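Local coordinates for unsaturated glucuronyl hydrolase (Streptococcus agalactiae, PDB 2ZZR), which hydrolyses unsaturated hyaluronan, chondroitin and heparin disaccharides, releasing the unsaturated uronic acid from both (1->3) and (1->4) glycosidic bonds, at residues F46-P51 with A93-L98; M63-W68 with V97-N102. All blocks are in the same frame, centred on the assembly; numbering follows the deposited sequence.

Contact 1 of 2, residues F46-P51 with A93-L98; sequences FGEEYP and AHKNVL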
loop_
_atom_site.group_PDB
_atom_site.type_symbol
_atom_site.label_atom_id
_atom_site.label_comp_id
_atom_site.label_asym_id
_atom_site.label_seq_id
_atom_site.Cartn_x
_atom_site.Cartn_y
_atom_site.Cartn_z
ATOM N N PHE A 46 -2.233 19.033 -13.074
ATOM C CA PHE A 46 -1.287 18.053 -13.610
ATOM C C PHE A 46 -1.387 17.841 -15.114
ATOM O O PHE A 46 -0.397 17.490 -15.752
ATOM C CB PHE A 46 -1.396 16.707 -12.865
ATOM C CG PHE A 46 -1.075 16.805 -11.400
ATOM C CD1 PHE A 46 0.162 17.284 -10.978
ATOM C CD2 PHE A 46 -2.009 16.428 -10.439
ATOM C CE1 PHE A 46 0.464 17.388 -9.631
ATOM C CE2 PHE A 46 -1.714 16.532 -9.081
ATOM C CZ PHE A 46 -0.475 17.014 -8.678
ATOM N N GLY A 47 -2.573 18.058 -15.680
ATOM C CA GLY A 47 -2.813 17.745 -17.088
ATOM C C GLY A 47 -2.591 16.269 -17.376
ATOM O O GLY A 47 -3.174 15.404 -16.715
ATOM N N GLU A 48 -1.735 15.985 -18.353
ATOM C CA GLU A 48 -1.374 14.606 -18.689
ATOM C C GLU A 48 -0.147 14.122 -17.909
ATOM O O GLU A 48 0.312 12.992 -18.087
ATOM C CB GLU A 48 -1.189 14.438 -20.203
ATOM C CG GLU A 48 -2.530 14.385 -20.958
ATOM C CD GLU A 48 -2.407 14.021 -22.432
ATOM O OE1 GLU A 48 -1.495 13.253 -22.808
ATOM O OE2 GLU A 48 -3.250 14.498 -23.223
ATOM N N GLU A 49 0.370 14.982 -17.036
ATOM C CA GLU A 49 1.521 14.634 -16.212
ATOM C C GLU A 49 1.077 14.182 -14.817
ATOM O O GLU A 49 -0.105 13.894 -14.612
ATOM C CB GLU A 49 2.528 15.786 -16.178
ATOM C CG GLU A 49 3.212 15.989 -17.528
ATOM C CD GLU A 49 4.460 16.843 -17.450
ATOM O OE1 GLU A 49 4.354 18.018 -17.033
ATOM O OE2 GLU A 49 5.548 16.337 -17.823
ATOM N N TYR A 50 2.018 14.103 -13.875
ATOM C CA TYR A 50 1.784 13.393 -12.610
ATOM C C TYR A 50 2.264 14.170 -11.391
ATOM O O TYR A 50 3.201 14.968 -11.493
ATOM C CB TYR A 50 2.476 12.016 -12.647
ATOM C CG TYR A 50 1.995 11.128 -13.765
ATOM C CD1 TYR A 50 2.509 11.261 -15.059
ATOM C CD2 TYR A 50 1.013 10.159 -13.540
ATOM C CE1 TYR A 50 2.055 10.461 -16.098
ATOM C CE2 TYR A 50 0.557 9.346 -14.577
ATOM C CZ TYR A 50 1.082 9.507 -15.851
ATOM O OH TYR A 50 0.637 8.713 -16.882
ATOM N N PRO A 51 1.627 13.939 -10.225
ATOM C CA PRO A 51 2.161 14.498 -8.989
ATOM C C PRO A 51 3.505 13.866 -8.677
ATOM O O PRO A 51 3.734 12.701 -9.023
ATOM C CB PRO A 51 1.138 14.071 -7.926
ATOM C CG PRO A 51 0.398 12.925 -8.524
ATOM C CD PRO A 51 0.392 13.164 -10.001
ATOM N N ALA A 93 -7.713 9.244 -17.093
ATOM C CA ALA A 93 -7.143 8.015 -16.535
ATOM C C ALA A 93 -6.696 7.047 -17.632
ATOM O O ALA A 93 -5.639 6.415 -17.525
ATOM C CB ALA A 93 -8.131 7.351 -15.574
ATOM N N HIS A 94 -7.479 6.943 -18.704
ATOM C CA HIS A 94 -7.101 6.062 -19.802
ATOM C C HIS A 94 -5.899 6.585 -20.590
ATOM O O HIS A 94 -5.122 5.796 -21.136
ATOM C CB HIS A 94 -8.263 5.766 -20.750
ATOM C CG HIS A 94 -7.883 4.848 -21.866
ATOM N ND1 HIS A 94 -7.592 3.515 -21.667
ATOM C CD2 HIS A 94 -7.699 5.080 -23.188
ATOM C CE1 HIS A 94 -7.267 2.961 -22.821
ATOM N NE2 HIS A 94 -7.320 3.890 -23.758
ATOM N N LYS A 95 -5.758 7.907 -20.659
ATOM C CA LYS A 95 -4.554 8.508 -21.225
ATOM C C LYS A 95 -3.326 8.145 -20.387
ATOM O O LYS A 95 -2.266 7.833 -20.944
ATOM C CB LYS A 95 -4.712 10.020 -21.370
ATOM C CG LYS A 95 -5.524 10.404 -22.607
ATOM C CD LYS A 95 -5.744 11.895 -22.687
ATOM C CE LYS A 95 -6.769 12.227 -23.764
ATOM N NZ LYS A 95 -7.238 13.633 -23.635
ATOM N N ASN A 96 -3.479 8.162 -19.059
ATOM C CA ASN A 96 -2.430 7.657 -18.158
ATOM C C ASN A 96 -2.083 6.210 -18.498
ATOM O O ASN A 96 -0.913 5.858 -18.627
ATOM C CB ASN A 96 -2.855 7.748 -16.686
ATOM C CG ASN A 96 -2.835 9.159 -16.136
ATOM O OD1 ASN A 96 -2.532 10.136 -16.844
ATOM N ND2 ASN A 96 -3.176 9.282 -14.861
ATOM N N VAL A 97 -3.108 5.373 -18.654
ATOM C CA VAL A 97 -2.923 3.977 -19.059
ATOM C C VAL A 97 -2.067 3.844 -20.328
ATOM O O VAL A 97 -1.173 2.999 -20.398
ATOM C CB VAL A 97 -4.289 3.246 -19.222
ATOM C CG1 VAL A 97 -4.111 1.884 -19.874
ATOM C CG2 VAL A 97 -4.974 3.115 -17.864
ATOM N N LEU A 98 -2.339 4.683 -21.328
ATOM C CA LEU A 98 -1.571 4.632 -22.572
ATOM C C LEU A 98 -0.106 5.015 -22.340
ATOM O O LEU A 98 0.797 4.423 -22.940
ATOM C CB LEU A 98 -2.218 5.499 -23.658
ATOM C CG LEU A 98 -3.578 4.995 -24.178
ATOM C CD1 LEU A 98 -4.156 5.948 -25.231
ATOM C CD2 LEU A 98 -3.472 3.587 -24.736
HETATM O O HOH W 1 -0.561 10.565 -19.001
HETATM O O HOH W 2 -5.587 15.462 -22.302
#
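Three groups grip one water between the turn and the helix: it donates to E48 O at 2.7 Å and to N96 OD1 at 3.0 Å, and it is also hydrogen-bonded to Y50 OH. Both E48 O and N96 OD1 are acceptors and cannot bond each other; the water, donating to each, bridges the 4.2 Å between them. The phenol of Y50, swung to N96 by a chi1 of -59° that sets CG anti to the carbonyl carbon, meets that side chain from the opposite direction. The amide carbon CG of N96 sits 3.7 Å from Y50 CE2, with the amide tilted 36° from the ring plane. The other end of the amide is fixed from helix 70-84, where N96 ND2 bonds T74 OG1; this bond and the water together set its rotation. On the exposed side the extended chains of E48 and K95 run obliquely past each other. E48 OE2 rests 3.6 Å from the methylene K95 CD but 4.1 Å from K95 NZ, beyond a salt bridge. A second water spans this pair, donating to E48 OE2 and accepting from K95 NZ. The type II' turn from F46 to E49, with G47 at positive phi, ends helix 25-46 and leads into strand 50-56. In the α-barrel of this family 88 glycoside hydrolase, the contact joins the helix-to-strand turn to helix 87-105 through waters.

Contact 2 of 2, residues M63-W68 with V97-N102; sequences MDNTEW and VLSFLN
N65 carries the loop's side of this contact, meeting S99 and F100 on successive positions of the helix. Just before it, D64 turns its carboxylate to the loop itself: OD1 accepts from T66 OG1 at 2.7 Å, a bond that closes over N65 and ties its two neighbours together. N65 projects at the helix with CG anti to the backbone nitrogen (chi1 -160°), which carries the amide across to S99. There ND2 donates to S99 OG over 2.9 Å, nearly straight at 168° and almost in the amide plane. The same nitrogen hangs 3.5 Å above the plane of the F100 ring, over its centre, and the amide stands nearly perpendicular to the ring, at 88°. N65 OD1 lies beyond the ring outline on the CE2 side, 3.5 Å from F100 CE2, and accepts from R103 NH1, so both ends of the amide are engaged by helix 87-105. Further along, E67 folds back to accept the amide of W68 through the anti lone pair of OE1 (3.0 Å), while its carbonyl receives R103 NH2; R103 therefore bonds the loop twice. W68 turns its indole to F117 and W377. The loop lies between strand 59-63 and helix 70-84, and F100, its ring face turned to N65 ND2, packs on N70 and T74 of that helix and edge-to-face with Y119 of helix 115-130.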
loop_
_atom_site.group_PDB
_atom_site.type_symbol
_atom_site.label_atom_id
_atom_site.label_comp_id
_atom_site.label_asym_id
_atom_site.label_seq_id
_atom_site.Cartn_x
_atom_site.Cartn_y
_atom_site.Cartn_z
ATOM N N MET A 63 5.479 16.146 -12.546
ATOM C CA MET A 63 6.554 15.315 -13.090
ATOM C C MET A 63 6.080 14.377 -14.197
ATOM O O MET A 63 4.877 14.177 -14.388
ATOM C CB MET A 63 7.215 14.509 -11.966
ATOM C CG MET A 63 6.383 13.319 -11.486
ATOM S SD MET A 63 7.366 12.163 -10.509
ATOM C CE MET A 63 8.526 11.585 -11.749
ATOM N N ASP A 64 7.033 13.781 -14.911
ATOM C CA ASP A 64 6.712 12.818 -15.955
ATOM C C ASP A 64 6.502 11.416 -15.370
ATOM O O ASP A 64 6.445 11.250 -14.145
ATOM C CB ASP A 64 7.770 12.825 -17.071
ATOM C CG ASP A 64 9.160 12.410 -16.590
ATOM O OD1 ASP A 64 9.329 12.014 -15.415
ATOM O OD2 ASP A 64 10.099 12.472 -17.412
ATOM N N ASN A 65 6.379 10.423 -16.249
ATOM C CA ASN A 65 6.069 9.056 -15.838
ATOM C C ASN A 65 7.324 8.202 -15.640
ATOM O O ASN A 65 7.575 7.260 -16.396
ATOM C CB ASN A 65 5.104 8.396 -16.838
ATOM C CG ASN A 65 4.371 7.200 -16.246
ATOM O OD1 ASN A 65 4.632 6.796 -15.111
ATOM N ND2 ASN A 65 3.445 6.630 -17.016
ATOM N N THR A 66 8.098 8.530 -14.606
ATOM C CA THR A 66 9.386 7.867 -14.374
ATOM C C THR A 66 9.654 7.531 -12.902
ATOM O O THR A 66 10.745 7.079 -12.561
ATOM C CB THR A 66 10.569 8.724 -14.898
ATOM O OG1 THR A 66 10.579 9.978 -14.213
ATOM C CG2 THR A 66 10.464 8.956 -16.410
ATOM N N GLU A 67 8.671 7.746 -12.032
ATOM C CA GLU A 67 8.826 7.404 -10.613
ATOM C C GLU A 67 8.172 6.062 -10.267
ATOM O O GLU A 67 7.689 5.362 -11.153
ATOM C CB GLU A 67 8.292 8.525 -9.712
ATOM C CG GLU A 67 9.380 9.465 -9.152
ATOM C CD GLU A 67 10.254 8.827 -8.086
ATOM O OE1 GLU A 67 10.153 7.602 -7.869
ATOM O OE2 GLU A 67 11.060 9.563 -7.468
ATOM N N TRP A 68 8.185 5.697 -8.984
ATOM C CA TRP A 68 7.512 4.475 -8.524
ATOM C C TRP A 68 6.062 4.751 -8.127
ATOM O O TRP A 68 5.315 3.821 -7.811
ATOM C CB TRP A 68 8.265 3.829 -7.343
ATOM C CG TRP A 68 8.211 4.587 -6.032
ATOM C CD1 TRP A 68 9.040 5.601 -5.636
ATOM C CD2 TRP A 68 7.295 4.375 -4.945
ATOM N NE1 TRP A 68 8.697 6.035 -4.379
ATOM C CE2 TRP A 68 7.628 5.302 -3.930
ATOM C CE3 TRP A 68 6.221 3.494 -4.735
ATOM C CZ2 TRP A 68 6.922 5.383 -2.719
ATOM C CZ3 TRP A 68 5.519 3.567 -3.526
ATOM C CH2 TRP A 68 5.877 4.507 -2.533
ATOM N N VAL A 97 -3.108 5.373 -18.654
ATOM C CA VAL A 97 -2.923 3.977 -19.059
ATOM C C VAL A 97 -2.067 3.844 -20.328
ATOM O O VAL A 97 -1.173 2.999 -20.398
ATOM C CB VAL A 97 -4.289 3.246 -19.222
ATOM C CG1 VAL A 97 -4.111 1.884 -19.874
ATOM C CG2 VAL A 97 -4.974 3.115 -17.864
ATOM N N LEU A 98 -2.339 4.683 -21.328
ATOM C CA LEU A 98 -1.571 4.632 -22.572
ATOM C C LEU A 98 -0.106 5.015 -22.340
ATOM O O LEU A 98 0.797 4.423 -22.940
ATOM C CB LEU A 98 -2.218 5.499 -23.658
ATOM C CG LEU A 98 -3.578 4.995 -24.178
ATOM C CD1 LEU A 98 -4.156 5.948 -25.231
ATOM C CD2 LEU A 98 -3.472 3.587 -24.736
ATOM N N SER A 99 0.110 5.980 -21.447
ATOM C CA SER A 99 1.447 6.371 -21.002
ATOM C C SER A 99 2.165 5.212 -20.308
ATOM O O SER A 99 3.350 4.981 -20.544
ATOM C CB SER A 99 1.371 7.584 -20.070
ATOM O OG SER A 99 2.643 7.903 -19.524
ATOM N N PHE A 100 1.452 4.491 -19.443
ATOM C CA PHE A 100 2.021 3.299 -18.803
ATOM C C PHE A 100 2.365 2.204 -19.812
ATOM O O PHE A 100 3.384 1.531 -19.682
ATOM C CB PHE A 100 1.101 2.774 -17.690
ATOM C CG PHE A 100 1.149 3.600 -16.436
ATOM C CD1 PHE A 100 0.098 4.444 -16.099
ATOM C CD2 PHE A 100 2.258 3.545 -15.595
ATOM C CE1 PHE A 100 0.139 5.219 -14.944
ATOM C CE2 PHE A 100 2.315 4.316 -14.441
ATOM C CZ PHE A 100 1.256 5.157 -14.112
ATOM N N LEU A 101 1.518 2.034 -20.823
ATOM C CA LEU A 101 1.810 1.106 -21.907
ATOM C C LEU A 101 3.083 1.523 -22.647
ATOM O O LEU A 101 3.932 0.682 -22.955
ATOM C CB LEU A 101 0.622 1.004 -22.873
ATOM C CG LEU A 101 0.699 -0.024 -24.014
ATOM C CD1 LEU A 101 1.240 -1.392 -23.582
ATOM C CD2 LEU A 101 -0.669 -0.178 -24.665
ATOM N N ASN A 102 3.218 2.818 -22.921
ATOM C CA ASN A 102 4.447 3.340 -23.526
ATOM C C ASN A 102 5.676 3.062 -22.656
ATOM O O ASN A 102 6.736 2.665 -23.156
ATOM C CB ASN A 102 4.333 4.840 -23.790
ATOM C CG ASN A 102 5.614 5.426 -24.369
ATOM O OD1 ASN A 102 6.436 5.993 -23.647
ATOM N ND2 ASN A 102 5.801 5.259 -25.671
#

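Contacts 1 and 2 occupy consecutive turns of helix 87-105, sharing V97 and L98, and their centres lie 8 Å apart. Their partners are the two ends of one β-hairpin: strand 50-56 opens at contact 1, and its antiparallel mate 59-63 runs into the loop of contact 2, with Y50 O and M63 N 2.8 Å apart in a probable backbone hydrogen bond. Y50 OH also makes a weak bond to S99 OG, so the hydroxyl that receives N65 joins the two contacts. Contact 1 lies away from the annotated sites. Contact 2 is nearer, the side chain of F100 being about 10 Å from that of D114, the probable nucleophile.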